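Local coordinates for protein GP37 (Pseudomonas phage phikz, PDB 5FT0) that inhibits the bacterial RNA degradosome, probably by binding RNase E and blocking its access to RNA, at residues T2-T7 with M69-V74; K26-S31 with A48-H53; G151-D156 with V198-F203; V209-E214 with I227-Y232. All blocks are in the same frame, centred on the assembly; numbering follows the deposited sequence. Where two conformers were deposited one is given.

The four contacts fall in two groups, one group at each of the two antiparallel sheets of the chain. Contacts 1 and 2 share the four-stranded N-terminal sheet, where strands 4-6 and 30-37 are neighbours; their centres lie 13 Å apart, and Ile6 O probably accepts a hydrogen bond from Ile30 N at 2.8 Å. Contacts 3 and 4 meet at the seven-stranded sheet, with centres 9 Å apart, and join where Glu199 O meets Tyr210 N at 2.8 Å. Contacts 1 and 3 stand on opposite sides of the chain's centre, about 36 Å apart between centres. Contact 4 alone reaches the bound arginine, through Glu214, which shares that pocket with Phe190, Asp192 and Ala194.

Contact 1 (T2-T7 with M69-V74)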
loop_
_atom_site.group_PDB
_atom_site.type_symbol
_atom_site.label_atom_id
_atom_site.label_comp_id
_atom_site.label_asym_id
_atom_site.label_seq_id
_atom_site.Cartn_x
_atom_site.Cartn_y
_atom_site.Cartn_z
ATOM N N THR A 2 -18.931 -5.466 -22.897
ATOM C CA THR A 2 -19.461 -6.743 -22.426
ATOM C C THR A 2 -19.128 -6.935 -20.943
ATOM O O THR A 2 -17.975 -6.756 -20.554
ATOM C CB THR A 2 -18.909 -7.923 -23.242
ATOM N N GLN A 3 -20.109 -7.293 -20.107
ATOM C CA GLN A 3 -21.490 -7.596 -20.499
ATOM C C GLN A 3 -22.242 -6.384 -21.053
ATOM O O GLN A 3 -23.212 -6.537 -21.797
ATOM C CB GLN A 3 -22.251 -8.177 -19.302
ATOM C CG GLN A 3 -23.606 -8.787 -19.642
ATOM C CD GLN A 3 -24.208 -9.565 -18.480
ATOM O OE1 GLN A 3 -23.496 -10.016 -17.581
ATOM N NE2 GLN A 3 -25.525 -9.725 -18.496
ATOM N N PHE A 4 -21.776 -5.187 -20.703
ATOM C CA PHE A 4 -22.212 -3.976 -21.385
ATOM C C PHE A 4 -21.219 -2.861 -21.093
ATOM O O PHE A 4 -20.395 -2.959 -20.179
ATOM C CB PHE A 4 -23.635 -3.566 -20.982
ATOM C CG PHE A 4 -23.760 -3.099 -19.565
ATOM C CD1 PHE A 4 -23.982 -4.002 -18.539
ATOM C CD2 PHE A 4 -23.686 -1.750 -19.262
ATOM C CE1 PHE A 4 -24.109 -3.569 -17.231
ATOM C CE2 PHE A 4 -23.812 -1.310 -17.959
ATOM C CZ PHE A 4 -24.024 -2.222 -16.941
ATOM N N ASN A 5 -21.308 -1.802 -21.891
ATOM C CA ASN A 5 -20.407 -0.664 -21.804
ATOM C C ASN A 5 -21.159 0.585 -21.367
ATOM O O ASN A 5 -22.355 0.735 -21.626
ATOM C CB ASN A 5 -19.722 -0.394 -23.150
ATOM C CG ASN A 5 -18.964 -1.599 -23.673
ATOM O OD1 ASN A 5 -17.923 -1.975 -23.135
ATOM N ND2 ASN A 5 -19.483 -2.208 -24.733
ATOM N N ILE A 6 -20.441 1.478 -20.693
ATOM C CA ILE A 6 -20.925 2.812 -20.359
ATOM C C ILE A 6 -19.935 3.790 -20.972
ATOM O O ILE A 6 -18.795 3.899 -20.503
ATOM C CB ILE A 6 -21.044 3.029 -18.844
ATOM C CG1 ILE A 6 -21.977 1.992 -18.219
ATOM C CG2 ILE A 6 -21.534 4.442 -18.542
ATOM C CD1 ILE A 6 -22.141 2.150 -16.717
ATOM N N THR A 7 -20.349 4.488 -22.027
ATOM C CA THR A 7 -19.413 5.403 -22.657
ATOM C C THR A 7 -19.175 6.608 -21.752
ATOM O O THR A 7 -19.962 6.912 -20.848
ATOM C CB THR A 7 -19.920 5.875 -24.022
ATOM O OG1 THR A 7 -21.024 6.775 -23.844
ATOM C CG2 THR A 7 -20.376 4.692 -24.860
HETATM N N MSE A 69 -30.421 -2.124 -14.573
HETATM C CA MSE A 69 -30.241 -1.869 -13.149
HETATM C C MSE A 69 -28.767 -1.660 -12.797
HETATM O O MSE A 69 -28.424 -0.750 -12.042
HETATM C CB MSE A 69 -30.814 -3.017 -12.320
HETATM C CG MSE A 69 -30.457 -2.937 -10.843
HETATM SE SE MSE A 69 -30.894 -4.568 -9.858
HETATM C CE MSE A 69 -32.835 -4.464 -9.977
ATOM N N VAL A 70 -27.898 -2.516 -13.338
ATOM C CA VAL A 70 -26.473 -2.390 -13.054
ATOM C C VAL A 70 -25.927 -1.102 -13.654
ATOM O O VAL A 70 -25.092 -0.423 -13.045
ATOM C CB VAL A 70 -25.708 -3.627 -13.561
ATOM C CG1 VAL A 70 -24.214 -3.465 -13.323
ATOM C CG2 VAL A 70 -26.224 -4.888 -12.875
ATOM N N ARG A 71 -26.392 -0.742 -14.853
ATOM C CA ARG A 71 -25.973 0.517 -15.462
ATOM C C ARG A 71 -26.362 1.700 -14.586
ATOM O O ARG A 71 -25.566 2.624 -14.378
ATOM C CB ARG A 71 -26.585 0.660 -16.856
ATOM C CG ARG A 71 -26.196 1.948 -17.566
ATOM C CD ARG A 71 -26.919 2.088 -18.899
ATOM N NE ARG A 71 -26.630 0.976 -19.797
ATOM C CZ ARG A 71 -25.668 0.986 -20.714
ATOM N NH1 ARG A 71 -24.896 2.056 -20.859
ATOM N NH2 ARG A 71 -25.480 -0.074 -21.488
ATOM N N GLU A 72 -27.588 1.689 -14.062
ATOM C CA GLU A 72 -28.024 2.759 -13.172
ATOM C C GLU A 72 -27.182 2.791 -11.905
ATOM O O GLU A 72 -26.778 3.864 -11.443
ATOM C CB GLU A 72 -29.502 2.590 -12.823
ATOM C CG GLU A 72 -30.416 3.622 -13.449
ATOM C CD GLU A 72 -31.780 3.660 -12.787
ATOM O OE1 GLU A 72 -32.201 2.629 -12.218
ATOM O OE2 GLU A 72 -32.430 4.724 -12.829
ATOM N N TYR A 73 -26.909 1.618 -11.326
ATOM C CA TYR A 73 -26.132 1.573 -10.091
ATOM C C TYR A 73 -24.739 2.154 -10.297
ATOM O O TYR A 73 -24.266 2.963 -9.490
ATOM C CB TYR A 73 -26.033 0.140 -9.566
ATOM C CG TYR A 73 -25.195 0.053 -8.313
ATOM C CD1 TYR A 73 -25.734 0.368 -7.075
ATOM C CD2 TYR A 73 -23.855 -0.309 -8.371
ATOM C CE1 TYR A 73 -24.968 0.313 -5.929
ATOM C CE2 TYR A 73 -23.081 -0.368 -7.227
ATOM C CZ TYR A 73 -23.644 -0.056 -6.010
ATOM O OH TYR A 73 -22.883 -0.114 -4.868
ATOM N N VAL A 74 -24.062 1.747 -11.373
ATOM C CA VAL A 74 -22.705 2.225 -11.623
ATOM C C VAL A 74 -22.705 3.732 -11.847
ATOM O O VAL A 74 -21.809 4.443 -11.376
ATOM C CB VAL A 74 -22.080 1.471 -12.812
ATOM C CG1 VAL A 74 -20.712 2.052 -13.147
ATOM C CG2 VAL A 74 -21.959 -0.011 -12.496
#
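Phe4 and Ile6 of the edge strand 4-6 press against residues 69-74 of helix 67-82 and make the tight half of this contact. The Phe4 ring puts its CZ 3.8 Å from Val70 CG1, which lies at the ring edge near its plane, while CE2 packs on Arg71 CB at 3.6 Å. With CG set between the backbone N and the carbonyl carbon (chi1 68°), the ring reaches the helix between Val70 and the arginine side chain. Further along, the methyl CD1 of Ile6 meets Val74 CG1 at 3.8 Å. This is a helix laid on an antiparallel sheet: residues 69-74 run at 30° to strand 4-6, with Val45 and Cys47 of strand 42-48 also packing on the helix valines. At the outer side the contact is polar and looser. Arg71 has two conformers; in the one described it bends at chi3 and lays a guanidinium face over Phe4 CD2, the ring and guanidinium planes 41° apart. Both terminal nitrogens then turn to the carbonyl of Asn5, NH1 to O at 3.0 Å and NH2 to O at 3.2 Å, in weak, bent bonds. The stronger partner of Arg71 is Glu10, salt-bridged to NH1, while the Asn5 side chain starts away from the helix and is exposed.

Contact 2 (K26-S31 with A48-H53)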
loop_
_atom_site.group_PDB
_atom_site.type_symbol
_atom_site.label_atom_id
_atom_site.label_comp_id
_atom_site.label_asym_id
_atom_site.label_seq_id
_atom_site.Cartn_x
_atom_site.Cartn_y
_atom_site.Cartn_z
ATOM N N LYS A 26 -11.337 12.494 -14.700
ATOM C CA LYS A 26 -11.162 11.956 -16.042
ATOM C C LYS A 26 -12.192 10.864 -16.298
ATOM O O LYS A 26 -12.381 9.971 -15.468
ATOM C CB LYS A 26 -9.747 11.397 -16.200
ATOM C CG LYS A 26 -9.477 10.779 -17.556
ATOM C CD LYS A 26 -9.477 11.845 -18.632
ATOM C CE LYS A 26 -9.183 11.250 -19.990
ATOM N NZ LYS A 26 -9.145 12.302 -21.042
ATOM N N LEU A 27 -12.871 10.947 -17.439
ATOM C CA LEU A 27 -13.940 10.017 -17.789
ATOM C C LEU A 27 -13.551 9.215 -19.024
ATOM O O LEU A 27 -13.187 9.789 -20.055
ATOM C CB LEU A 27 -15.258 10.756 -18.041
ATOM C CG LEU A 27 -15.821 11.609 -16.904
ATOM C CD1 LEU A 27 -17.105 12.290 -17.346
ATOM C CD2 LEU A 27 -16.058 10.769 -15.657
ATOM N N GLU A 28 -13.632 7.893 -18.914
ATOM C CA GLU A 28 -13.367 6.991 -20.023
ATOM C C GLU A 28 -14.506 5.990 -20.141
ATOM O O GLU A 28 -15.282 5.792 -19.201
ATOM C CB GLU A 28 -12.040 6.240 -19.840
ATOM C CG GLU A 28 -10.810 7.125 -19.811
ATOM C CD GLU A 28 -9.538 6.330 -19.593
ATOM O OE1 GLU A 28 -9.553 5.401 -18.759
ATOM O OE2 GLU A 28 -8.526 6.633 -20.259
ATOM N N ASP A 29 -14.592 5.353 -21.309
ATOM C CA ASP A 29 -15.548 4.269 -21.499
ATOM C C ASP A 29 -15.313 3.175 -20.464
ATOM O O ASP A 29 -14.172 2.791 -20.188
ATOM C CB ASP A 29 -15.432 3.686 -22.909
ATOM C CG ASP A 29 -15.809 4.681 -23.992
ATOM O OD1 ASP A 29 -16.476 5.691 -23.684
ATOM O OD2 ASP A 29 -15.447 4.443 -25.163
ATOM N N ILE A 30 -16.404 2.686 -19.878
ATOM C CA ILE A 30 -16.375 1.638 -18.863
ATOM C C ILE A 30 -16.861 0.348 -19.510
ATOM O O ILE A 30 -17.926 0.331 -20.139
ATOM C CB ILE A 30 -17.275 1.980 -17.660
ATOM C CG1 ILE A 30 -16.886 3.279 -16.952
ATOM C CG2 ILE A 30 -17.170 0.880 -16.627
ATOM C CD1 ILE A 30 -15.744 3.147 -15.980
ATOM N N SER A 31 -16.103 -0.729 -19.344
ATOM C CA SER A 31 -16.611 -2.067 -19.627
ATOM C C SER A 31 -17.083 -2.674 -18.312
ATOM O O SER A 31 -16.310 -2.759 -17.352
ATOM C CB SER A 31 -15.543 -2.943 -20.280
ATOM O OG SER A 31 -16.044 -4.247 -20.525
ATOM N N ALA A 48 -14.021 -1.705 -15.736
ATOM C CA ALA A 48 -12.668 -1.654 -16.274
ATOM C C ALA A 48 -12.540 -0.522 -17.281
ATOM O O ALA A 48 -13.388 -0.376 -18.168
ATOM C CB ALA A 48 -12.288 -2.982 -16.937
ATOM N N THR A 49 -11.479 0.269 -17.144
ATOM C CA THR A 49 -11.105 1.306 -18.097
ATOM C C THR A 49 -9.704 1.034 -18.628
ATOM O O THR A 49 -9.021 0.096 -18.212
ATOM C CB THR A 49 -11.142 2.703 -17.470
ATOM O OG1 THR A 49 -10.126 2.806 -16.464
ATOM C CG2 THR A 49 -12.490 2.992 -16.862
HETATM N N MSE A 50 -9.272 1.893 -19.542
HETATM C CA MSE A 50 -7.937 1.794 -20.105
HETATM C C MSE A 50 -6.890 2.345 -19.139
HETATM O O MSE A 50 -5.842 1.733 -18.935
HETATM C CB MSE A 50 -7.865 2.535 -21.439
HETATM C CG MSE A 50 -6.679 2.138 -22.296
HETATM SE SE MSE A 50 -6.272 3.472 -23.652
HETATM C CE MSE A 50 -5.801 4.954 -22.473
ATOM N N SER A 51 -7.190 3.492 -18.525
ATOM C CA SER A 51 -6.189 4.219 -17.752
ATOM C C SER A 51 -6.109 3.781 -16.291
ATOM O O SER A 51 -5.003 3.629 -15.761
ATOM C CB SER A 51 -6.457 5.724 -17.832
ATOM O OG SER A 51 -6.238 6.212 -19.147
ATOM N N SER A 52 -7.245 3.572 -15.619
ATOM C CA SER A 52 -7.253 3.265 -14.185
ATOM C C SER A 52 -8.301 2.200 -13.842
ATOM O O SER A 52 -9.247 2.424 -13.089
ATOM C CB SER A 52 -7.480 4.536 -13.368
ATOM O OG SER A 52 -8.858 4.742 -13.109
ATOM N N HIS A 53 -8.113 1.001 -14.386
ATOM C CA HIS A 53 -8.945 -0.169 -14.069
ATOM C C HIS A 53 -8.270 -0.940 -12.924
ATOM O O HIS A 53 -7.040 -0.798 -12.772
ATOM C CB HIS A 53 -9.084 -1.039 -15.316
HETATM O O HOH W 1 -11.459 3.097 -21.167
#
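Two backbone hydrogen bonds join Ser31 and Ala48 as an antiparallel hydrogen-bonded pair, with Ser31 N to Ala48 O at 3.0 Å and nearly straight (174°), and Ala48 N to Ser31 O also at 3.0 Å. Here strands 30-37 and 42-48 of the N-terminal sheet give way to loops. Beyond the pair, side-chain hydrogen bonding takes over. Glu28 extends its carboxylate to Ser51 and holds it twice: OE1 accepts from Ser51 N at 3.0 Å through its syn lone pair, and OE2 receives Ser51 OG at 2.6 Å, on the syn side but 27° out of the carboxylate plane. Within the second loop, Thr49 OG1 accepts from Ser52 N, an ST motif that closes the turn presented to the glutamate. One water bridges the backbones, donating to Asp29 O and accepting from Met50 N. Apolar contact is confined to a small patch where Ile30 and Thr49 run alongside each other; Ile30 CD1 comes within 3.4 Å of Thr49 CG2, a tight approach. Because both carboxylate oxygens bind the same residue, the Glu28 group is restrained in rotation, and its negative charge is probably stabilised by the serine's amide and hydroxyl.

Contact 3 (G151-D156 with V198-F203)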
loop_
_atom_site.group_PDB
_atom_site.type_symbol
_atom_site.label_atom_id
_atom_site.label_comp_id
_atom_site.label_asym_id
_atom_site.label_seq_id
_atom_site.Cartn_x
_atom_site.Cartn_y
_atom_site.Cartn_z
ATOM N N GLY A 151 -23.938 7.124 20.583
ATOM C CA GLY A 151 -24.265 8.386 21.218
ATOM C C GLY A 151 -25.142 9.229 20.317
ATOM O O GLY A 151 -25.556 8.766 19.250
ATOM N N ILE A 152 -25.444 10.459 20.723
ATOM C CA ILE A 152 -26.227 11.385 19.912
ATOM C C ILE A 152 -25.347 12.583 19.586
ATOM O O ILE A 152 -24.819 13.238 20.495
ATOM C CB ILE A 152 -27.517 11.821 20.623
ATOM C CG1 ILE A 152 -28.324 10.597 21.069
ATOM C CG2 ILE A 152 -28.342 12.740 19.724
ATOM C CD1 ILE A 152 -29.214 10.006 19.990
ATOM N N PHE A 153 -25.180 12.858 18.295
ATOM C CA PHE A 153 -24.360 13.959 17.811
ATOM C C PHE A 153 -25.263 15.019 17.195
ATOM O O PHE A 153 -26.152 14.696 16.401
ATOM C CB PHE A 153 -23.336 13.464 16.785
ATOM C CG PHE A 153 -22.296 14.486 16.415
ATOM C CD1 PHE A 153 -21.118 14.590 17.135
ATOM C CD2 PHE A 153 -22.497 15.336 15.341
ATOM C CE1 PHE A 153 -20.158 15.528 16.791
ATOM C CE2 PHE A 153 -21.546 16.275 14.993
ATOM C CZ PHE A 153 -20.372 16.372 15.719
ATOM N N LYS A 154 -25.037 16.277 17.565
ATOM C CA LYS A 154 -25.824 17.401 17.067
ATOM C C LYS A 154 -24.949 18.253 16.156
ATOM O O LYS A 154 -23.909 18.762 16.588
ATOM C CB LYS A 154 -26.379 18.238 18.220
ATOM C CG LYS A 154 -27.174 17.437 19.241
ATOM N N THR A 155 -25.373 18.407 14.898
ATOM C CA THR A 155 -24.595 19.188 13.941
ATOM C C THR A 155 -24.703 20.688 14.196
ATOM O O THR A 155 -23.821 21.441 13.769
ATOM C CB THR A 155 -25.042 18.863 12.513
ATOM O OG1 THR A 155 -25.251 17.450 12.389
ATOM C CG2 THR A 155 -23.981 19.288 11.507
ATOM N N ASP A 156 -25.756 21.135 14.887
ATOM C CA ASP A 156 -25.881 22.553 15.212
ATOM C C ASP A 156 -24.768 23.016 16.140
ATOM O O ASP A 156 -24.369 24.185 16.097
ATOM C CB ASP A 156 -27.239 22.829 15.860
ATOM C CG ASP A 156 -28.397 22.600 14.916
ATOM O OD1 ASP A 156 -28.217 22.780 13.693
ATOM O OD2 ASP A 156 -29.491 22.239 15.400
ATOM N N VAL A 198 -27.217 11.167 10.798
ATOM C CA VAL A 198 -26.041 11.386 11.632
ATOM C C VAL A 198 -26.027 10.295 12.691
ATOM O O VAL A 198 -26.993 10.147 13.446
ATOM C CB VAL A 198 -26.039 12.777 12.289
ATOM C CG1 VAL A 198 -24.718 13.014 13.013
ATOM C CG2 VAL A 198 -26.294 13.862 11.251
ATOM N N GLU A 199 -24.941 9.529 12.745
ATOM C CA GLU A 199 -24.829 8.440 13.703
ATOM C C GLU A 199 -23.432 8.433 14.301
ATOM O O GLU A 199 -22.438 8.402 13.571
ATOM C CB GLU A 199 -25.149 7.095 13.043
ATOM C CG GLU A 199 -26.648 6.818 12.980
ATOM C CD GLU A 199 -27.012 5.709 12.013
ATOM O OE1 GLU A 199 -26.174 4.808 11.791
ATOM O OE2 GLU A 199 -28.137 5.744 11.470
HETATM N N MSE A 200 -23.368 8.484 15.627
HETATM C CA MSE A 200 -22.101 8.469 16.341
HETATM C C MSE A 200 -21.891 7.117 17.009
HETATM O O MSE A 200 -22.802 6.570 17.628
HETATM C CB MSE A 200 -22.052 9.590 17.378
HETATM C CG MSE A 200 -20.871 9.497 18.337
HETATM SE SE MSE A 200 -20.566 11.138 19.353
HETATM C CE MSE A 200 -22.256 11.238 20.306
ATOM N N TYR A 201 -20.685 6.573 16.866
ATOM C CA TYR A 201 -20.339 5.284 17.444
ATOM C C TYR A 201 -19.115 5.453 18.323
ATOM O O TYR A 201 -18.124 6.064 17.904
ATOM C CB TYR A 201 -20.077 4.240 16.357
ATOM C CG TYR A 201 -21.286 3.969 15.494
ATOM C CD1 TYR A 201 -22.224 3.012 15.864
ATOM C CD2 TYR A 201 -21.496 4.676 14.319
ATOM C CE1 TYR A 201 -23.334 2.762 15.082
ATOM C CE2 TYR A 201 -22.606 4.431 13.529
ATOM C CZ TYR A 201 -23.521 3.475 13.916
ATOM O OH TYR A 201 -24.626 3.226 13.138
ATOM N N GLN A 202 -19.186 4.920 19.538
ATOM C CA GLN A 202 -18.077 4.963 20.478
ATOM C C GLN A 202 -17.426 3.591 20.529
ATOM O O GLN A 202 -18.089 2.591 20.825
ATOM C CB GLN A 202 -18.542 5.386 21.872
ATOM C CG GLN A 202 -17.398 5.550 22.861
ATOM C CD GLN A 202 -16.472 6.688 22.485
ATOM O OE1 GLN A 202 -16.920 7.734 22.011
ATOM N NE2 GLN A 202 -15.173 6.488 22.683
ATOM N N PHE A 203 -16.137 3.547 20.228
ATOM C CA PHE A 203 -15.321 2.362 20.415
ATOM C C PHE A 203 -14.434 2.576 21.634
ATOM O O PHE A 203 -14.390 3.666 22.213
ATOM C CB PHE A 203 -14.488 2.071 19.159
ATOM C CG PHE A 203 -15.315 1.891 17.916
ATOM C CD1 PHE A 203 -15.767 2.992 17.202
ATOM C CD2 PHE A 203 -15.645 0.625 17.464
ATOM C CE1 PHE A 203 -16.534 2.835 16.060
ATOM C CE2 PHE A 203 -16.410 0.458 16.320
ATOM C CZ PHE A 203 -16.856 1.566 15.617
#
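Met200, present as selenomethionine, reaches across to Phe153 and to the backbone beside it. Its chain is extended through chi1 and chi2 and then bends at chi3 (61°), which folds the terminal CE back to lie 3.3 Å from Ile152 O. The selenium stays at the ring edge of Phe153, 5.5 Å from the centroid and 77° off the ring normal, a Met-aromatic contact made from the rim. The two side chains are roughly perpendicular, with CB of Phe153 and CB of Met200 4.1 Å apart. Gly151 N donates to Met200 O at 3.2 Å, from well above the carbonyl plane; the glycine leaves room for Met200 CE. Strand 149-151, at the edge of the seven-stranded antiparallel sheet, is paired with strand 197-202 through backbone bonds of Gln202 with Ser148 and Tyr149, just before the chain departs into the loop leading to helix 158-187. In that loop Phe153 holds CG anti to its backbone N (chi1 -170°), which turns the ring away from strand 197-202 toward the helix, where it meets Phe161 edge-to-face. Val198 divides its methyls between two partners: CG1 approaches Phe153 CD2 at 4.0 Å, and CG2 lies 3.9 Å from Thr155 OG1, whose residue also packs on Phe161 and Ile177.

Contact 4 (V209-E214 with I227-Y232); sequences VYFSFE and IKIVRY. With ARG (arginine), chain C.
Lys228 and Tyr210 face each other as a non-hydrogen-bonded pair, their side chains running alongside one another. The lysine CG sits 4.0 Å from the centroid of the Tyr210 ring and 19° off its normal, a CH-pi contact, and CD continues to within 3.3 Å of Tyr210 OH. On the opposite sheet face, Phe211 places its CE1 3.6 Å from Ile229 CD1. The backbone ladder holds these groups in register: Val209 and Ile229 exchange two hydrogen bonds, as do Phe211 and Ile227, where Phe211 N reaches Ile227 O at 2.8 Å. The polar ends are fixed from outside, Lys228 NZ by a salt bridge to Glu129 and Tyr210 OH by Glu208. Further along strand 206-217, Glu214 OE1 approaches NH1 of the bound arginine at 2.5 Å, too short for its exact length to be trusted; the carboxylate of Glu222 also lies close to Glu214. The two segments belong to a beta hairpin inside the seven-stranded sheet, between strands 197-202 and 122-132. Helix 158-187 lies over the face bearing Phe211, Ile227 and Ile229, while Arg254 of the second subunit packs on Lys228.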
loop_
_atom_site.group_PDB
_atom_site.type_symbol
_atom_site.label_atom_id
_atom_site.label_comp_id
_atom_site.label_asym_id
_atom_site.label_seq_id
_atom_site.Cartn_x
_atom_site.Cartn_y
_atom_site.Cartn_z
ATOM N N VAL A 209 -18.055 9.362 13.820
ATOM C CA VAL A 209 -19.326 10.006 13.513
ATOM C C VAL A 209 -19.534 9.927 12.006
ATOM O O VAL A 209 -18.667 10.345 11.228
ATOM C CB VAL A 209 -19.364 11.462 14.005
ATOM C CG1 VAL A 209 -20.730 12.068 13.742
ATOM C CG2 VAL A 209 -19.027 11.531 15.487
ATOM N N TYR A 210 -20.676 9.390 11.597
ATOM C CA TYR A 210 -21.009 9.215 10.192
ATOM C C TYR A 210 -22.093 10.206 9.798
ATOM O O TYR A 210 -23.139 10.282 10.451
ATOM C CB TYR A 210 -21.478 7.784 9.914
ATOM C CG TYR A 210 -20.391 6.743 10.063
ATOM C CD1 TYR A 210 -19.972 6.320 11.318
ATOM C CD2 TYR A 210 -19.793 6.175 8.946
ATOM C CE1 TYR A 210 -18.979 5.369 11.459
ATOM C CE2 TYR A 210 -18.800 5.220 9.075
ATOM C CZ TYR A 210 -18.396 4.822 10.337
ATOM O OH TYR A 210 -17.409 3.872 10.475
ATOM N N PHE A 211 -21.839 10.960 8.733
ATOM C CA PHE A 211 -22.811 11.879 8.150
ATOM C C PHE A 211 -23.193 11.337 6.780
ATOM O O PHE A 211 -22.397 11.403 5.838
ATOM C CB PHE A 211 -22.240 13.294 8.036
ATOM C CG PHE A 211 -21.688 13.839 9.325
ATOM C CD1 PHE A 211 -20.379 13.583 9.702
ATOM C CD2 PHE A 211 -22.476 14.619 10.155
ATOM C CE1 PHE A 211 -19.872 14.088 10.883
ATOM C CE2 PHE A 211 -21.973 15.126 11.336
ATOM C CZ PHE A 211 -20.670 14.860 11.701
ATOM N N SER A 212 -24.406 10.804 6.667
ATOM C CA SER A 212 -24.870 10.192 5.431
ATOM C C SER A 212 -25.938 11.055 4.772
ATOM O O SER A 212 -26.669 11.792 5.439
ATOM C CB SER A 212 -25.413 8.786 5.686
ATOM O OG SER A 212 -24.364 7.914 6.057
ATOM N N PHE A 213 -26.018 10.955 3.447
ATOM C CA PHE A 213 -26.902 11.798 2.658
ATOM C C PHE A 213 -27.511 10.983 1.530
ATOM O O PHE A 213 -26.892 10.052 1.009
ATOM C CB PHE A 213 -26.157 13.008 2.079
ATOM C CG PHE A 213 -25.401 13.801 3.106
ATOM C CD1 PHE A 213 -26.035 14.784 3.847
ATOM C CD2 PHE A 213 -24.057 13.563 3.331
ATOM C CE1 PHE A 213 -25.344 15.512 4.792
ATOM C CE2 PHE A 213 -23.358 14.290 4.276
ATOM C CZ PHE A 213 -24.003 15.265 5.008
ATOM N N GLU A 214 -28.737 11.347 1.159
ATOM C CA GLU A 214 -29.450 10.739 0.046
ATOM C C GLU A 214 -29.862 11.845 -0.909
ATOM O O GLU A 214 -30.476 12.830 -0.488
ATOM C CB GLU A 214 -30.684 9.966 0.524
ATOM C CG GLU A 214 -30.392 8.904 1.566
ATOM C CD GLU A 214 -31.655 8.393 2.237
ATOM O OE1 GLU A 214 -32.309 7.497 1.670
ATOM O OE2 GLU A 214 -31.997 8.895 3.329
ATOM N N ILE A 227 -19.757 10.969 4.915
ATOM C CA ILE A 227 -18.513 11.516 5.436
ATOM C C ILE A 227 -18.302 10.936 6.826
ATOM O O ILE A 227 -19.192 11.026 7.680
ATOM C CB ILE A 227 -18.538 13.054 5.487
ATOM C CG1 ILE A 227 -18.759 13.631 4.089
ATOM C CG2 ILE A 227 -17.249 13.584 6.090
ATOM C CD1 ILE A 227 -18.768 15.139 4.053
ATOM N N LYS A 228 -17.139 10.333 7.047
ATOM C CA LYS A 228 -16.782 9.772 8.342
ATOM C C LYS A 228 -15.700 10.631 8.975
ATOM O O LYS A 228 -14.713 10.978 8.318
ATOM C CB LYS A 228 -16.291 8.328 8.218
ATOM C CG LYS A 228 -15.902 7.714 9.562
ATOM C CD LYS A 228 -15.432 6.273 9.427
ATOM C CE LYS A 228 -14.040 6.188 8.844
ATOM N NZ LYS A 228 -13.557 4.780 8.787
ATOM N N ILE A 229 -15.892 10.977 10.245
ATOM C CA ILE A 229 -14.912 11.721 11.022
ATOM C C ILE A 229 -14.549 10.883 12.239
ATOM O O ILE A 229 -15.434 10.338 12.911
ATOM C CB ILE A 229 -15.447 13.103 11.437
ATOM C CG1 ILE A 229 -15.872 13.888 10.195
ATOM C CG2 ILE A 229 -14.388 13.874 12.213
ATOM C CD1 ILE A 229 -16.511 15.214 10.505
ATOM N N VAL A 230 -13.253 10.773 12.515
ATOM C CA VAL A 230 -12.742 9.922 13.582
ATOM C C VAL A 230 -12.024 10.792 14.603
ATOM O O VAL A 230 -11.153 11.592 14.242
ATOM C CB VAL A 230 -11.793 8.836 13.042
ATOM C CG1 VAL A 230 -11.351 7.907 14.170
ATOM C CG2 VAL A 230 -12.462 8.052 11.925
ATOM N N ARG A 231 -12.394 10.636 15.870
ATOM C CA ARG A 231 -11.623 11.164 16.986
ATOM C C ARG A 231 -11.007 9.992 17.733
ATOM O O ARG A 231 -11.714 9.050 18.105
ATOM C CB ARG A 231 -12.489 11.988 17.936
ATOM C CG ARG A 231 -11.696 12.623 19.071
ATOM C CD ARG A 231 -12.580 12.889 20.272
ATOM N NE ARG A 231 -11.980 13.843 21.201
ATOM C CZ ARG A 231 -11.323 13.504 22.306
ATOM N NH1 ARG A 231 -11.176 12.226 22.631
ATOM N NH2 ARG A 231 -10.814 14.445 23.090
ATOM N N TYR A 232 -9.698 10.046 17.940
ATOM C CA TYR A 232 -8.997 8.965 18.607
ATOM C C TYR A 232 -8.972 9.216 20.116
ATOM O O TYR A 232 -9.483 10.224 20.609
ATOM C CB TYR A 232 -7.606 8.807 17.997
ATOM C CG TYR A 232 -7.676 8.423 16.533
ATOM C CD1 TYR A 232 -7.923 7.109 16.153
ATOM C CD2 TYR A 232 -7.528 9.377 15.533
ATOM C CE1 TYR A 232 -8.005 6.751 14.821
ATOM C CE2 TYR A 232 -7.607 9.029 14.195
ATOM C CZ TYR A 232 -7.846 7.716 13.846
ATOM O OH TYR A 232 -7.927 7.361 12.520
HETATM N N ARG C . -34.481 9.861 0.125
HETATM C CA ARG C . -35.805 9.550 -0.396
HETATM C C ARG C . -36.883 10.286 0.396
HETATM O O ARG C . -36.747 10.511 1.599
HETATM C CB ARG C . -36.046 8.042 -0.357
HETATM C CG ARG C . -35.857 7.445 1.026
HETATM C CD ARG C . -35.868 5.932 0.995
HETATM N NE ARG C . -35.806 5.382 2.346
HETATM C CZ ARG C . -34.678 5.182 3.022
HETATM N NH1 ARG C . -33.511 5.483 2.470
HETATM N NH2 ARG C . -34.718 4.679 4.248
HETATM O OXT ARG C . -37.915 10.678 -0.148
#